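Local coordinates for protein lipase 2 (Yarrowia lipolytica, PDB 4JEI) that probably hydrolyses the ester bonds of triacylglycerols, as a lipase of the alpha/beta hydrolase fold, at residues 101-106 and 234-239; 106-111 and 131-136; 222-227 and 245-250; 226-231 and 251-256. The protein carries 2 engineered substitutions. All blocks are in the same frame, centred on the assembly; numbering follows the deposited sequence.

Contact 1 of 4, residues 101-106 and 234-239; sequences MQAPLT and QVPFWD
Trp238 and Pro236 lie in the long loop that joins strands 222-227 and 247-250 of the alpha/beta hydrolase sheet. They meet Met101 and Ala103, in the chain that links helix 91-99 to the short strand 105-107. In related class 3 lipases a short helix at this place in the chain forms the lid over the active site. Residues 101-103 are therefore probably the chain that trails the lid.

The indole presents its pyrrole edge. NE1 of Trp238 gives a weak hydrogen bond to O of Met101 at 3.3 Å, with an N-H...O angle of 154°. That oxygen lies near the ring plane. Ala103 CB meets the same edge, 3.5 Å from Trp238 CD1, and is also close to the plane. The Trp238 side chain leaves with CG opposite its own carbonyl carbon (chi1 -50°), which carries the ring over to Met101 and Ala103.

Ala103 has a second apolar neighbour. Its CB lies 3.8 Å from CG of Pro236, and CB of Pro236 is almost as near. The peptide bond before Pro236 is cis. One methyl group is thus shared by a proline ring and an indole edge. The side chains of Met101 and Gln102 both start out away from the 234-239 loop.

The contact lies at the surface, next to strand 124-126 and helix 127-150. Ala103 and Pro236 both touch His126 of the strand. Ala103 O is hydrogen-bonded to Tyr241 OH, and the backbone of Pro104 bonds to Asn127, where the helix starts.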
loop_
_atom_site.group_PDB
_atom_site.type_symbol
_atom_site.label_atom_id
_atom_site.label_comp_id
_atom_site.label_asym_id
_atom_site.label_seq_id
_atom_site.Cartn_x
_atom_site.Cartn_y
_atom_site.Cartn_z
ATOM N N MET A 101 15.541 7.830 -11.970
ATOM C CA MET A 101 15.105 9.211 -12.194
ATOM C C MET A 101 15.123 10.084 -10.966
ATOM O O MET A 101 15.150 9.602 -9.826
ATOM C CB MET A 101 13.709 9.280 -12.833
ATOM C CG MET A 101 13.726 9.809 -14.241
ATOM S SD MET A 101 12.223 9.401 -15.155
ATOM C CE MET A 101 11.123 10.694 -14.570
ATOM N N GLN A 102 15.071 11.398 -11.232
ATOM C CA GLN A 102 14.952 12.459 -10.252
ATOM C C GLN A 102 13.658 12.187 -9.492
ATOM O O GLN A 102 12.610 11.959 -10.108
ATOM C CB GLN A 102 14.922 13.852 -10.939
ATOM C CG GLN A 102 13.976 14.013 -12.161
ATOM C CD GLN A 102 14.513 13.506 -13.493
ATOM O OE1 GLN A 102 13.747 13.156 -14.400
ATOM N NE2 GLN A 102 15.830 13.479 -13.666
ATOM N N ALA A 103 13.757 12.084 -8.168
ATOM C CA ALA A 103 12.597 11.853 -7.324
ATOM C C ALA A 103 12.431 13.125 -6.487
ATOM O O ALA A 103 12.847 13.165 -5.326
ATOM C CB ALA A 103 12.816 10.631 -6.451
ATOM N N PRO A 104 11.916 14.216 -7.097
ATOM C CA PRO A 104 11.807 15.479 -6.366
ATOM C C PRO A 104 10.692 15.472 -5.334
ATOM O O PRO A 104 9.589 14.990 -5.603
ATOM C CB PRO A 104 11.549 16.497 -7.479
ATOM C CG PRO A 104 11.792 15.788 -8.769
ATOM C CD PRO A 104 11.420 14.387 -8.473
ATOM N N LEU A 105 11.003 15.993 -4.145
ATOM C CA LEU A 105 10.077 16.066 -3.022
ATOM C C LEU A 105 9.378 17.413 -2.960
ATOM O O LEU A 105 10.006 18.454 -3.159
ATOM C CB LEU A 105 10.807 15.815 -1.693
ATOM C CG LEU A 105 11.377 14.420 -1.469
ATOM C CD1 LEU A 105 12.808 14.499 -0.998
ATOM C CD2 LEU A 105 10.550 13.649 -0.466
ATOM N N THR A 106 8.076 17.382 -2.682
ATOM C CA THR A 106 7.224 18.553 -2.472
ATOM C C THR A 106 6.392 18.322 -1.226
ATOM O O THR A 106 6.155 17.171 -0.848
ATOM C CB THR A 106 6.396 18.977 -3.709
ATOM O OG1 THR A 106 5.155 19.538 -3.274
ATOM C CG2 THR A 106 6.099 17.847 -4.639
ATOM N N GLN A 234 12.957 -0.067 -1.360
ATOM C CA GLN A 234 14.227 0.616 -1.054
ATOM C C GLN A 234 14.437 1.802 -2.006
ATOM O O GLN A 234 15.367 2.590 -1.824
ATOM C CB GLN A 234 15.411 -0.356 -1.159
ATOM C CG GLN A 234 15.434 -1.442 -0.095
ATOM C CD GLN A 234 16.354 -2.574 -0.489
ATOM O OE1 GLN A 234 17.379 -2.827 0.154
ATOM N NE2 GLN A 234 16.008 -3.287 -1.560
ATOM N N VAL A 235 13.552 1.917 -3.009
ATOM C CA VAL A 235 13.531 2.936 -4.055
ATOM C C VAL A 235 12.561 4.077 -3.636
ATOM O O VAL A 235 11.465 3.772 -3.169
ATOM C CB VAL A 235 13.147 2.266 -5.407
ATOM C CG1 VAL A 235 12.827 3.286 -6.484
ATOM C CG2 VAL A 235 14.248 1.326 -5.884
ATOM N N PRO A 236 12.927 5.382 -3.748
ATOM C CA PRO A 236 14.183 5.955 -4.266
ATOM C C PRO A 236 15.376 5.748 -3.338
ATOM O O PRO A 236 15.232 5.820 -2.113
ATOM C CB PRO A 236 13.852 7.452 -4.431
ATOM C CG PRO A 236 12.361 7.570 -4.272
ATOM C CD PRO A 236 11.994 6.452 -3.354
ATOM N N PHE A 237 16.561 5.498 -3.933
ATOM C CA PHE A 237 17.813 5.300 -3.196
ATOM C C PHE A 237 18.348 6.592 -2.583
ATOM O O PHE A 237 19.179 6.528 -1.671
ATOM C CB PHE A 237 18.881 4.640 -4.079
ATOM C CG PHE A 237 18.570 3.213 -4.455
ATOM C CD1 PHE A 237 18.384 2.854 -5.783
ATOM C CD2 PHE A 237 18.454 2.228 -3.479
ATOM C CE1 PHE A 237 18.093 1.533 -6.131
ATOM C CE2 PHE A 237 18.158 0.909 -3.827
ATOM C CZ PHE A 237 17.986 0.570 -5.153
ATOM N N TRP A 238 17.848 7.760 -3.062
ATOM C CA TRP A 238 18.208 9.094 -2.576
ATOM C C TRP A 238 18.122 9.184 -1.063
ATOM O O TRP A 238 17.254 8.555 -0.449
ATOM C CB TRP A 238 17.347 10.189 -3.233
ATOM C CG TRP A 238 17.276 10.124 -4.734
ATOM C CD1 TRP A 238 16.144 10.114 -5.495
ATOM C CD2 TRP A 238 18.379 10.084 -5.657
ATOM N NE1 TRP A 238 16.469 10.065 -6.832
ATOM C CE2 TRP A 238 17.837 10.042 -6.961
ATOM C CE3 TRP A 238 19.781 10.074 -5.509
ATOM C CZ2 TRP A 238 18.643 9.993 -8.109
ATOM C CZ3 TRP A 238 20.579 10.013 -6.644
ATOM C CH2 TRP A 238 20.012 9.981 -7.925
ATOM N N ASP A 239 19.056 9.923 -0.464
ATOM C CA ASP A 239 19.174 10.061 0.983
ATOM C C ASP A 239 18.007 10.749 1.678
ATOM O O ASP A 239 17.702 10.402 2.822
ATOM C CB ASP A 239 20.516 10.695 1.362
ATOM C CG ASP A 239 21.709 10.025 0.712
ATOM O OD1 ASP A 239 21.913 10.226 -0.513
ATOM O OD2 ASP A 239 22.432 9.286 1.418
#

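Contact 2 of 4, residues 106-111 and 131-136; sequences TNFDLA and QSYQNT. Engineered in segment 131-136: Gln134 (natural residue Asn).
Phe108 and Tyr133 form a T-shaped (edge-to-face) aromatic pair. It packs the turn after strand 105-107 against helix 127-150 of the alpha/beta hydrolase fold. The edge of the Phe108 ring is directed at the face of the Tyr133 ring. The planes stand at 62° and the ring centroids are 5.9 Å apart. The nearest atoms are Phe108 CE2 and Tyr133 CD1, at 4.5 Å, so the fit is not a close one.

Ala111 makes the tighter touch. Its CB approaches the Tyr133 ring obliquely, 3.6 Å from CE1, and CD1 is almost as near. Tyr133 thus takes Phe108 and Ala111 on one ring. Its CG stands anti to the backbone N (chi1 162°), which sends the ring from the helix toward the turn.

Gln134, an engineered residue in place of the natural asparagine, brings only its amide end to Ala111. Its chain bends at chi2 and sets NE2 3.5 Å from Ala111 CA, without forming a hydrogen bond across the contact. OE1 has a weak hydrogen bond from Ala112 N.

The turn is closed by its own backbone, since Ala111 N donates to Phe108 O at 3.0 Å. Helix 163-177 adjoins both rings: Phe108 touches Ile173 and Tyr133 touches Asn174. The hydroxyl of Tyr133 reaches past the contact, where OH is hydrogen-bonded to the backbone oxygen of Ala112.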
loop_
_atom_site.group_PDB
_atom_site.type_symbol
_atom_site.label_atom_id
_atom_site.label_comp_id
_atom_site.label_asym_id
_atom_site.label_seq_id
_atom_site.Cartn_x
_atom_site.Cartn_y
_atom_site.Cartn_z
ATOM N N THR A 106 8.076 17.382 -2.682
ATOM C CA THR A 106 7.224 18.553 -2.472
ATOM C C THR A 106 6.392 18.322 -1.226
ATOM O O THR A 106 6.155 17.171 -0.848
ATOM C CB THR A 106 6.396 18.977 -3.709
ATOM O OG1 THR A 106 5.155 19.538 -3.274
ATOM C CG2 THR A 106 6.099 17.847 -4.639
ATOM N N ASN A 107 5.971 19.417 -0.579
ATOM C CA ASN A 107 5.163 19.373 0.633
ATOM C C ASN A 107 3.828 18.706 0.359
ATOM O O ASN A 107 3.241 18.911 -0.703
ATOM C CB ASN A 107 4.992 20.765 1.225
ATOM C CG ASN A 107 4.327 20.804 2.580
ATOM O OD1 ASN A 107 4.244 19.823 3.331
ATOM N ND2 ASN A 107 3.849 21.966 2.929
ATOM N N PHE A 108 3.386 17.862 1.292
ATOM C CA PHE A 108 2.159 17.093 1.143
ATOM C C PHE A 108 0.850 17.893 1.180
ATOM O O PHE A 108 -0.094 17.511 0.485
ATOM C CB PHE A 108 2.153 15.866 2.067
ATOM C CG PHE A 108 1.024 14.913 1.790
ATOM C CD1 PHE A 108 0.088 14.618 2.769
ATOM C CD2 PHE A 108 0.855 14.352 0.527
ATOM C CE1 PHE A 108 -0.981 13.772 2.495
ATOM C CE2 PHE A 108 -0.222 13.511 0.255
ATOM C CZ PHE A 108 -1.119 13.205 1.250
ATOM N N ASP A 109 0.799 19.023 1.926
ATOM C CA ASP A 109 -0.404 19.870 1.999
ATOM C C ASP A 109 -0.798 20.520 0.652
ATOM O O ASP A 109 -1.818 21.208 0.560
ATOM C CB ASP A 109 -0.323 20.896 3.151
ATOM C CG ASP A 109 0.733 21.988 3.038
ATOM O OD1 ASP A 109 1.346 22.122 1.953
ATOM O OD2 ASP A 109 0.939 22.718 4.032
ATOM N N LEU A 110 0.019 20.277 -0.391
ATOM C CA LEU A 110 -0.181 20.719 -1.769
ATOM C C LEU A 110 -1.350 19.919 -2.361
ATOM O O LEU A 110 -2.125 20.461 -3.153
ATOM C CB LEU A 110 1.109 20.441 -2.565
ATOM C CG LEU A 110 1.244 21.047 -3.960
ATOM C CD1 LEU A 110 2.637 21.614 -4.169
ATOM C CD2 LEU A 110 0.933 20.017 -5.042
ATOM N N ALA A 111 -1.465 18.635 -1.967
ATOM C CA ALA A 111 -2.495 17.695 -2.407
ATOM C C ALA A 111 -3.888 18.053 -1.869
ATOM O O ALA A 111 -4.003 18.673 -0.806
ATOM C CB ALA A 111 -2.113 16.284 -1.992
ATOM N N GLN A 131 0.860 13.038 -7.410
ATOM C CA GLN A 131 -0.006 12.967 -8.592
ATOM C C GLN A 131 -0.788 11.652 -8.584
ATOM O O GLN A 131 -1.968 11.655 -8.944
ATOM C CB GLN A 131 0.787 13.161 -9.904
ATOM C CG GLN A 131 0.016 12.915 -11.232
ATOM C CD GLN A 131 -1.366 13.550 -11.384
ATOM O OE1 GLN A 131 -2.281 12.949 -11.967
ATOM N NE2 GLN A 131 -1.558 14.774 -10.889
ATOM N N SER A 132 -0.152 10.546 -8.119
ATOM C CA SER A 132 -0.810 9.247 -7.981
ATOM C C SER A 132 -1.982 9.388 -7.020
ATOM O O SER A 132 -3.093 9.025 -7.393
ATOM C CB SER A 132 0.165 8.177 -7.507
ATOM O OG SER A 132 1.128 7.910 -8.512
ATOM N N TYR A 133 -1.757 10.019 -5.840
ATOM C CA TYR A 133 -2.802 10.298 -4.850
ATOM C C TYR A 133 -3.888 11.213 -5.444
ATOM O O TYR A 133 -5.078 10.942 -5.249
ATOM C CB TYR A 133 -2.231 10.907 -3.546
ATOM C CG TYR A 133 -3.300 11.580 -2.708
ATOM C CD1 TYR A 133 -3.495 12.958 -2.767
ATOM C CD2 TYR A 133 -4.207 10.827 -1.967
ATOM C CE1 TYR A 133 -4.537 13.572 -2.074
ATOM C CE2 TYR A 133 -5.249 11.432 -1.267
ATOM C CZ TYR A 133 -5.408 12.805 -1.319
ATOM O OH TYR A 133 -6.437 13.404 -0.634
ATOM N N GLN A 134 -3.475 12.310 -6.127
ATOM C CA GLN A 134 -4.391 13.271 -6.752
ATOM C C GLN A 134 -5.291 12.579 -7.758
ATOM O O GLN A 134 -6.498 12.811 -7.736
ATOM C CB GLN A 134 -3.641 14.444 -7.411
ATOM C CG GLN A 134 -3.036 15.447 -6.421
ATOM C CD GLN A 134 -4.007 16.474 -5.882
ATOM O OE1 GLN A 134 -5.165 16.189 -5.562
ATOM N NE2 GLN A 134 -3.527 17.698 -5.719
ATOM N N ASN A 135 -4.725 11.707 -8.574
ATOM C CA ASN A 135 -5.469 10.925 -9.539
ATOM C C ASN A 135 -6.468 9.989 -8.896
ATOM O O ASN A 135 -7.558 9.835 -9.371
ATOM C CB ASN A 135 -4.495 10.131 -10.386
ATOM C CG ASN A 135 -5.051 9.765 -11.730
ATOM O OD1 ASN A 135 -5.837 10.483 -12.300
ATOM N ND2 ASN A 135 -4.621 8.650 -12.250
ATOM N N THR A 136 -6.094 9.364 -7.798
ATOM C CA THR A 136 -7.012 8.535 -7.064
ATOM C C THR A 136 -8.216 9.324 -6.629
ATOM O O THR A 136 -9.322 8.921 -6.862
ATOM C CB THR A 136 -6.344 7.952 -5.835
ATOM O OG1 THR A 136 -5.202 7.234 -6.250
ATOM C CG2 THR A 136 -7.232 7.003 -5.161
#

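Contact 3 of 4, residues 222-227 and 245-250; sequences LYRITH and SGEVFI
Val248 takes part in two backbone bonds to the neighbouring strand: its N donates to Arg224 O at 2.8 Å and its O accepts from Thr226 N at 2.7 Å. Ile250 N then donates to Thr226 O at 2.8 Å. Arg224 N to Gly246 O is a weak bond. On one face Ile225 lies beside Val248, and CG2 of Ile225 meets CD1 of Ile250 at 3.7 Å. On the other face Thr226 OG1 is modelled as donating to Glu247 OE2, at a length too short to trust. Phe249 turns its ring edge to the same hydroxyl, with CD2 3.3 Å from OG1.

Strands 222-227 and 247-250 are parallel neighbours in the central alpha/beta hydrolase sheet. CG of Glu247 is anti to its backbone N (chi1 -172°), and the extended chain crosses Thr226 at about a right angle. Its OE2 also accepts from Ser274 N. Arg224 NH2 stays 4.6 Å from Glu247 OE1, too far for a salt bridge, though the opposite charges may still attract. With an alanine in place of Glu247, Ser274 N would probably lose its carboxylate acceptor and Arg224 one neighbouring negative charge. Strand 262-267 flanks Val248 through Val262 and Met264.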
loop_
_atom_site.group_PDB
_atom_site.type_symbol
_atom_site.label_atom_id
_atom_site.label_comp_id
_atom_site.label_asym_id
_atom_site.label_seq_id
_atom_site.Cartn_x
_atom_site.Cartn_y
_atom_site.Cartn_z
ATOM N N LEU A 222 -1.809 0.518 10.322
ATOM C CA LEU A 222 -0.811 0.651 9.265
ATOM C C LEU A 222 0.089 -0.562 9.165
ATOM O O LEU A 222 0.649 -1.002 10.174
ATOM C CB LEU A 222 -0.005 1.951 9.434
ATOM C CG LEU A 222 1.091 2.263 8.408
ATOM C CD1 LEU A 222 0.518 2.486 7.013
ATOM C CD2 LEU A 222 1.863 3.475 8.829
ATOM N N TYR A 223 0.212 -1.104 7.935
ATOM C CA TYR A 223 1.028 -2.274 7.611
ATOM C C TYR A 223 1.689 -2.098 6.256
ATOM O O TYR A 223 1.009 -1.888 5.247
ATOM C CB TYR A 223 0.186 -3.562 7.614
ATOM C CG TYR A 223 -0.414 -3.906 8.955
ATOM C CD1 TYR A 223 0.331 -4.561 9.930
ATOM C CD2 TYR A 223 -1.738 -3.586 9.252
ATOM C CE1 TYR A 223 -0.219 -4.884 11.166
ATOM C CE2 TYR A 223 -2.300 -3.901 10.487
ATOM C CZ TYR A 223 -1.534 -4.550 11.441
ATOM O OH TYR A 223 -2.078 -4.877 12.657
ATOM N N ARG A 224 3.021 -2.178 6.245
ATOM C CA ARG A 224 3.833 -2.063 5.047
ATOM C C ARG A 224 4.445 -3.431 4.765
ATOM O O ARG A 224 5.376 -3.842 5.456
ATOM C CB ARG A 224 4.922 -1.014 5.271
ATOM C CG ARG A 224 4.552 0.395 4.822
ATOM C CD ARG A 224 5.692 1.402 4.990
ATOM N NE ARG A 224 7.006 0.832 4.666
ATOM C CZ ARG A 224 7.905 0.459 5.578
ATOM N NH1 ARG A 224 7.654 0.599 6.866
ATOM N NH2 ARG A 224 9.060 -0.069 5.190
ATOM N N ILE A 225 3.880 -4.170 3.806
ATOM C CA ILE A 225 4.373 -5.513 3.493
ATOM C C ILE A 225 5.513 -5.456 2.482
ATOM O O ILE A 225 5.362 -4.870 1.407
ATOM C CB ILE A 225 3.253 -6.535 3.137
ATOM C CG1 ILE A 225 2.144 -6.543 4.213
ATOM C CG2 ILE A 225 3.829 -7.951 2.945
ATOM C CD1 ILE A 225 0.866 -7.199 3.805
ATOM N N THR A 226 6.668 -6.023 2.863
ATOM C CA THR A 226 7.878 -6.082 2.043
ATOM C C THR A 226 8.299 -7.540 1.859
ATOM O O THR A 226 7.919 -8.395 2.659
ATOM C CB THR A 226 8.988 -5.229 2.646
ATOM O OG1 THR A 226 9.347 -5.782 3.905
ATOM C CG2 THR A 226 8.597 -3.768 2.798
ATOM N N HIS A 227 9.083 -7.822 0.814
ATOM C CA HIS A 227 9.520 -9.173 0.482
ATOM C C HIS A 227 11.021 -9.222 0.183
ATOM O O HIS A 227 11.575 -8.246 -0.324
ATOM C CB HIS A 227 8.672 -9.689 -0.704
ATOM C CG HIS A 227 9.168 -10.934 -1.368
ATOM N ND1 HIS A 227 9.496 -10.947 -2.707
ATOM C CD2 HIS A 227 9.365 -12.169 -0.859
ATOM C CE1 HIS A 227 9.888 -12.181 -2.971
ATOM N NE2 HIS A 227 9.831 -12.952 -1.888
ATOM N N SER A 245 7.275 3.646 9.957
ATOM C CA SER A 245 7.124 2.319 10.554
ATOM C C SER A 245 5.679 1.913 10.119
ATOM O O SER A 245 4.931 2.803 9.721
ATOM C CB SER A 245 7.230 2.415 12.075
ATOM O OG SER A 245 8.454 3.015 12.471
ATOM N N GLY A 246 5.272 0.640 10.145
ATOM C CA GLY A 246 6.012 -0.543 10.553
ATOM C C GLY A 246 5.938 -1.619 9.497
ATOM O O GLY A 246 4.858 -1.975 9.008
ATOM N N GLU A 247 7.109 -2.123 9.139
ATOM C CA GLU A 247 7.309 -3.147 8.134
ATOM C C GLU A 247 6.809 -4.535 8.572
ATOM O O GLU A 247 6.862 -4.882 9.755
ATOM C CB GLU A 247 8.803 -3.193 7.811
ATOM C CG GLU A 247 9.185 -4.066 6.639
ATOM C CD GLU A 247 10.673 -4.162 6.384
ATOM O OE1 GLU A 247 11.463 -3.507 7.103
ATOM O OE2 GLU A 247 11.050 -4.930 5.474
ATOM N N VAL A 248 6.317 -5.309 7.590
ATOM C CA VAL A 248 5.887 -6.706 7.684
ATOM C C VAL A 248 6.700 -7.362 6.562
ATOM O O VAL A 248 6.498 -7.052 5.387
ATOM C CB VAL A 248 4.351 -6.908 7.531
ATOM C CG1 VAL A 248 3.984 -8.390 7.560
ATOM C CG2 VAL A 248 3.584 -6.147 8.611
ATOM N N PHE A 249 7.674 -8.195 6.929
ATOM C CA PHE A 249 8.609 -8.789 5.980
ATOM C C PHE A 249 8.421 -10.273 5.674
ATOM O O PHE A 249 8.438 -11.113 6.578
ATOM C CB PHE A 249 10.043 -8.478 6.440
ATOM C CG PHE A 249 11.200 -8.930 5.583
ATOM C CD1 PHE A 249 12.099 -9.880 6.052
ATOM C CD2 PHE A 249 11.444 -8.342 4.349
ATOM C CE1 PHE A 249 13.201 -10.262 5.282
ATOM C CE2 PHE A 249 12.536 -8.737 3.573
ATOM C CZ PHE A 249 13.412 -9.685 4.050
ATOM N N ILE A 250 8.283 -10.586 4.378
ATOM C CA ILE A 250 8.194 -11.956 3.873
ATOM C C ILE A 250 9.651 -12.390 3.610
ATOM O O ILE A 250 10.226 -12.049 2.569
ATOM C CB ILE A 250 7.293 -12.071 2.603
ATOM C CG1 ILE A 250 5.850 -11.595 2.863
ATOM C CG2 ILE A 250 7.311 -13.496 2.032
ATOM C CD1 ILE A 250 5.084 -11.208 1.603
#

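Contact 4 of 4, residues 226-231 and 251-256; sequences THRGDI and DWPLIH
Arg228 crosses Asp251 and ends beside Pro253. Its CB sits 3.9 Å from Trp252 O. CG and CD both pass Asp251 OD2, with CD at 3.4 Å. NE lies 4.4 Å from the same oxygen, which is well out of the guanidinium plane. No N-H points at it, so any attraction is probably electrostatic only. The chain bends at chi2 (-126°) and again at chi3, and these bends bring NH2 to 3.9 Å from Pro253 CG. The end of Arg228 lies alongside the Pro253 ring and runs in the same direction.

His227 meets the same loop with its ring edge. Its NE2 gives Trp252 O a weak hydrogen bond at 2.7 Å, poorly aligned at 123°. ND1 on the same ring is hydrogen-bonded to Asn288 O. A leucine at His227 would probably leave Trp252 O and Asn288 O without these ring nitrogens, and residues 251-256 less firmly held.

His227 to Asp230 form a type II beta turn, closed by Asp230 N donating to His227 O. Asp230 OD2 is hydrogen-bonded to His289 ND1. This matches a lipase Ser-His-Asp triad, whose acid probably sits here, on the turn after a strand of the alpha/beta hydrolase sheet.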
loop_
_atom_site.group_PDB
_atom_site.type_symbol
_atom_site.label_atom_id
_atom_site.label_comp_id
_atom_site.label_asym_id
_atom_site.label_seq_id
_atom_site.Cartn_x
_atom_site.Cartn_y
_atom_site.Cartn_z
ATOM N N THR A 226 6.668 -6.023 2.863
ATOM C CA THR A 226 7.878 -6.082 2.043
ATOM C C THR A 226 8.299 -7.540 1.859
ATOM O O THR A 226 7.919 -8.395 2.659
ATOM C CB THR A 226 8.988 -5.229 2.646
ATOM O OG1 THR A 226 9.347 -5.782 3.905
ATOM C CG2 THR A 226 8.597 -3.768 2.798
ATOM N N HIS A 227 9.083 -7.822 0.814
ATOM C CA HIS A 227 9.520 -9.173 0.482
ATOM C C HIS A 227 11.021 -9.222 0.183
ATOM O O HIS A 227 11.575 -8.246 -0.324
ATOM C CB HIS A 227 8.672 -9.689 -0.704
ATOM C CG HIS A 227 9.168 -10.934 -1.368
ATOM N ND1 HIS A 227 9.496 -10.947 -2.707
ATOM C CD2 HIS A 227 9.365 -12.169 -0.859
ATOM C CE1 HIS A 227 9.888 -12.181 -2.971
ATOM N NE2 HIS A 227 9.831 -12.952 -1.888
ATOM N N ARG A 228 11.671 -10.360 0.526
ATOM C CA ARG A 228 13.083 -10.654 0.265
ATOM C C ARG A 228 13.379 -10.452 -1.217
ATOM O O ARG A 228 12.685 -11.015 -2.069
ATOM C CB ARG A 228 13.379 -12.124 0.595
ATOM C CG ARG A 228 14.103 -12.359 1.905
ATOM C CD ARG A 228 15.382 -13.178 1.777
ATOM N NE ARG A 228 15.406 -14.061 0.606
ATOM C CZ ARG A 228 16.390 -14.909 0.329
ATOM N NH1 ARG A 228 17.431 -15.019 1.147
ATOM N NH2 ARG A 228 16.341 -15.654 -0.767
ATOM N N GLY A 229 14.382 -9.635 -1.508
ATOM C CA GLY A 229 14.804 -9.379 -2.877
ATOM C C GLY A 229 14.076 -8.287 -3.626
ATOM O O GLY A 229 14.522 -7.898 -4.708
ATOM N N ASP A 230 12.942 -7.799 -3.086
ATOM C CA ASP A 230 12.190 -6.728 -3.732
ATOM C C ASP A 230 12.928 -5.414 -3.524
ATOM O O ASP A 230 13.138 -4.990 -2.384
ATOM C CB ASP A 230 10.741 -6.655 -3.219
ATOM C CG ASP A 230 9.818 -5.753 -4.027
ATOM O OD1 ASP A 230 10.293 -5.116 -4.997
ATOM O OD2 ASP A 230 8.625 -5.681 -3.694
ATOM N N ILE A 231 13.366 -4.805 -4.641
ATOM C CA ILE A 231 14.122 -3.557 -4.635
ATOM C C ILE A 231 13.236 -2.325 -4.446
ATOM O O ILE A 231 13.690 -1.340 -3.869
ATOM C CB ILE A 231 15.086 -3.458 -5.861
ATOM C CG1 ILE A 231 16.338 -2.628 -5.544
ATOM C CG2 ILE A 231 14.396 -2.968 -7.143
ATOM C CD1 ILE A 231 17.455 -3.394 -4.810
ATOM N N ASP A 251 10.256 -13.092 4.586
ATOM C CA ASP A 251 11.630 -13.602 4.499
ATOM C C ASP A 251 11.609 -14.973 3.798
ATOM O O ASP A 251 11.986 -15.992 4.382
ATOM C CB ASP A 251 12.249 -13.692 5.910
ATOM C CG ASP A 251 13.747 -13.959 5.963
ATOM O OD1 ASP A 251 14.281 -14.099 7.082
ATOM O OD2 ASP A 251 14.382 -14.032 4.885
ATOM N N TRP A 252 11.145 -14.988 2.540
ATOM C CA TRP A 252 10.990 -16.203 1.748
ATOM C C TRP A 252 11.136 -15.873 0.265
ATOM O O TRP A 252 10.652 -14.820 -0.152
ATOM C CB TRP A 252 9.603 -16.802 2.025
ATOM C CG TRP A 252 9.403 -18.201 1.532
ATOM C CD1 TRP A 252 8.559 -18.606 0.541
ATOM C CD2 TRP A 252 10.037 -19.389 2.026
ATOM N NE1 TRP A 252 8.608 -19.971 0.405
ATOM C CE2 TRP A 252 9.512 -20.477 1.300
ATOM C CE3 TRP A 252 10.989 -19.637 3.031
ATOM C CZ2 TRP A 252 9.910 -21.797 1.540
ATOM C CZ3 TRP A 252 11.379 -20.945 3.270
ATOM C CH2 TRP A 252 10.847 -22.006 2.524
ATOM N N PRO A 253 11.779 -16.739 -0.556
ATOM C CA PRO A 253 11.952 -16.398 -1.978
ATOM C C PRO A 253 10.688 -16.423 -2.820
ATOM O O PRO A 253 10.643 -15.753 -3.849
ATOM C CB PRO A 253 12.939 -17.455 -2.492
ATOM C CG PRO A 253 13.453 -18.156 -1.299
ATOM C CD PRO A 253 12.433 -18.020 -0.232
ATOM N N LEU A 254 9.681 -17.207 -2.408
ATOM C CA LEU A 254 8.461 -17.414 -3.189
ATOM C C LEU A 254 7.163 -16.934 -2.555
ATOM O O LEU A 254 7.136 -16.459 -1.417
ATOM C CB LEU A 254 8.310 -18.923 -3.506
ATOM C CG LEU A 254 9.545 -19.703 -3.932
ATOM C CD1 LEU A 254 9.374 -21.169 -3.621
ATOM C CD2 LEU A 254 9.869 -19.475 -5.402
ATOM N N ILE A 255 6.065 -17.122 -3.319
ATOM C CA ILE A 255 4.674 -16.883 -2.935
ATOM C C ILE A 255 4.319 -17.982 -1.923
ATOM O O ILE A 255 5.038 -18.986 -1.847
ATOM C CB ILE A 255 3.720 -16.901 -4.173
ATOM C CG1 ILE A 255 3.752 -18.260 -4.922
ATOM C CG2 ILE A 255 4.011 -15.729 -5.116
ATOM C CD1 ILE A 255 2.583 -18.527 -5.872
ATOM N N HIS A 256 3.209 -17.810 -1.178
ATOM C CA HIS A 256 2.739 -18.735 -0.141
ATOM C C HIS A 256 3.865 -19.036 0.858
ATOM O O HIS A 256 4.314 -20.178 0.943
ATOM C CB HIS A 256 2.129 -20.022 -0.745
ATOM C CG HIS A 256 1.005 -19.755 -1.692
ATOM N ND1 HIS A 256 -0.203 -19.237 -1.253
ATOM C CD2 HIS A 256 0.943 -19.934 -3.031
ATOM C CE1 HIS A 256 -0.954 -19.114 -2.334
ATOM N NE2 HIS A 256 -0.309 -19.522 -3.427
#

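In the fold
Contacts 3 and 4 follow one another along strand 222-227, share Thr226 and His227, and have centres about 11 Å apart. Ile250 O and Arg228 N, 3.0 Å apart, probably form a hydrogen bond that carries the pairing of contact 3 into contact 4. The turn of contact 4 bears Asp230, which with Ser162 and His289 probably makes the catalytic triad. Contact 1 reaches the residue after that turn: Phe237 CZ is 3.6 Å from Ile231 CG1, although the two contact centres are about 23 Å apart. Contacts 1 and 2 share Thr106 on strand 105-107. Contact 2 is far from contact 4: centres about 29 Å apart, nearest atoms about 16 Å.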